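Local coordinates for Glyoxalase/Bleomycin resistance protein (Bacillus cereus ATCC 14579, PDB 1XQA) that is of unknown function but binds a magnesium ion and is a possible glyoxalase of the glyoxalase/bleomycin resistance/dioxygenase superfamily, at residues A16-L21 with L27-T32. Residues are numbered along the deposited sequence; the frame is centred on the assembly and turned at random.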
# COMPACT_ATOMS: atom_id res chain seq x y z
N ALA A 16 -1.81 -12.22 -1.27
CA ALA A 16 -2.96 -11.49 -0.71
C ALA A 16 -2.63 -10.84 0.63
O ALA A 16 -3.05 -9.69 0.88
CB ALA A 16 -4.15 -12.42 -0.56
N ALA A 17 -1.93 -11.57 1.50
CA ALA A 17 -1.51 -11.04 2.80
C ALA A 17 -0.57 -9.86 2.60
O ALA A 17 -0.75 -8.83 3.23
CB ALA A 17 -0.86 -12.10 3.67
N ARG A 18 0.39 -10.00 1.68
CA ARG A 18 1.34 -8.90 1.40
C ARG A 18 0.65 -7.62 0.96
O ARG A 18 0.93 -6.53 1.47
CB ARG A 18 2.33 -9.34 0.32
CG ARG A 18 3.26 -8.23 -0.16
CD ARG A 18 4.16 -8.74 -1.23
NE ARG A 18 4.87 -7.65 -1.89
CZ ARG A 18 5.66 -7.79 -2.95
NH1 ARG A 18 5.88 -9.01 -3.47
NH2 ARG A 18 6.26 -6.73 -3.47
N GLU A 19 -0.26 -7.73 0.00
CA GLU A 19 -0.85 -6.54 -0.58
C GLU A 19 -1.74 -5.81 0.45
O GLU A 19 -1.77 -4.59 0.48
CB GLU A 19 -1.54 -6.87 -1.91
CG GLU A 19 -2.99 -7.24 -1.81
CD GLU A 19 -3.55 -7.79 -3.13
OE1 GLU A 19 -4.57 -8.52 -3.05
OE2 GLU A 19 -2.97 -7.51 -4.20
N PHE A 20 -2.41 -6.58 1.30
CA PHE A 20 -3.22 -6.03 2.40
C PHE A 20 -2.33 -5.27 3.40
O PHE A 20 -2.64 -4.14 3.79
CB PHE A 20 -3.96 -7.16 3.12
CG PHE A 20 -4.89 -6.69 4.20
CD1 PHE A 20 -6.14 -6.16 3.86
CD2 PHE A 20 -4.54 -6.80 5.56
CE1 PHE A 20 -7.03 -5.75 4.85
CE2 PHE A 20 -5.43 -6.38 6.56
CZ PHE A 20 -6.68 -5.85 6.19
N LEU A 21 -1.20 -5.88 3.77
CA LEU A 21 -0.28 -5.26 4.73
C LEU A 21 0.37 -4.00 4.17
O LEU A 21 0.58 -3.01 4.89
CB LEU A 21 0.77 -6.27 5.21
CG LEU A 21 0.22 -7.37 6.11
CD1 LEU A 21 1.24 -8.53 6.18
CD2 LEU A 21 -0.16 -6.85 7.52
N LEU A 27 3.49 -1.55 5.45
CA LEU A 27 4.66 -2.42 5.49
C LEU A 27 5.33 -2.44 4.12
O LEU A 27 4.67 -2.21 3.10
CB LEU A 27 4.28 -3.85 5.92
CG LEU A 27 3.65 -4.08 7.30
CD1 LEU A 27 3.68 -5.56 7.65
CD2 LEU A 27 4.37 -3.25 8.38
N THR A 28 6.63 -2.75 4.10
CA THR A 28 7.44 -2.77 2.87
C THR A 28 8.06 -4.15 2.64
O THR A 28 8.66 -4.71 3.56
CB THR A 28 8.58 -1.73 2.95
OG1 THR A 28 8.04 -0.42 3.17
CG2 THR A 28 9.42 -1.71 1.67
N CYS A 29 7.93 -4.68 1.42
CA CYS A 29 8.46 -6.00 1.10
C CYS A 29 9.92 -5.90 0.70
O CYS A 29 10.27 -5.17 -0.24
CB CYS A 29 7.66 -6.65 -0.04
SG CYS A 29 8.21 -8.33 -0.40
N SER A 30 10.78 -6.65 1.39
CA SER A 30 12.21 -6.57 1.09
C SER A 30 12.73 -7.78 0.30
O SER A 30 13.90 -7.82 -0.06
CB SER A 30 13.01 -6.38 2.38
OG SER A 30 12.73 -7.43 3.29
N GLY A 31 11.86 -8.74 0.02
CA GLY A 31 12.26 -9.91 -0.75
C GLY A 31 11.16 -10.94 -0.80
O GLY A 31 10.27 -10.95 0.06
N THR A 32 11.21 -11.78 -1.82
CA THR A 32 10.27 -12.88 -2.00
C THR A 32 11.01 -14.14 -2.47
O THR A 32 12.16 -14.06 -2.94
CB THR A 32 9.17 -12.56 -3.04
OG1 THR A 32 9.77 -12.27 -4.31
CG2 THR A 32 8.30 -11.36 -2.59
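The guanidinium group of Arg18 lies flat against the side chain of Cys29, whose SG sits over the centre of one face, 3.6 Å above the plane. Cys29 CB lies over a face of the same group and comes nearest at Arg18 NE, 3.5 Å away. The arginine gets there by leaving the helix almost fully stretched, with CG trans to its backbone N (chi1 174°) and the chain straight on to NE. Cys29 likewise turns SG trans to its own N (chi1 -177°), which brings the sulfur over the planar group; a weak hydrogen bond from Gly31 N also reaches this SG. Farther along the strand, Thr32 meets the arginine nearly at right angles, and its methyl CG2 comes within 3.5 Å of Arg18 NH1. Two guanidinium nitrogens are held by other partners: NE forms a salt bridge with Glu22 one helical turn on, and NH2 donates a hydrogen bond to Cys29 O of the second subunit. The same bond is made in the reverse direction, from Arg18 of the second subunit to Cys29 O, so this contact borders the dimer interface.

At the other end, Leu21 and Leu27 pack at a slant, with Leu27 CD1 resting 3.9 Å from Leu21 CB and close to both of the Leu21 methyl groups. Beside this apolar contact, Leu27 N gives a weak hydrogen bond of 3.3 Å to Leu21 O, tying the start of 27-32 back to the helix it has just left.

Helix 14-25 thus packs on a face of the sheet that its chain re-enters as strand 28-33, the outermost within the chain, in the helix-to-strand connection of a βαβββ unit of the glyoxalase fold. Met40 of the adjacent strand 37-41 touches Arg18, Leu27 and Cys29, while Leu48 of strand 47-52 packs against both leucines.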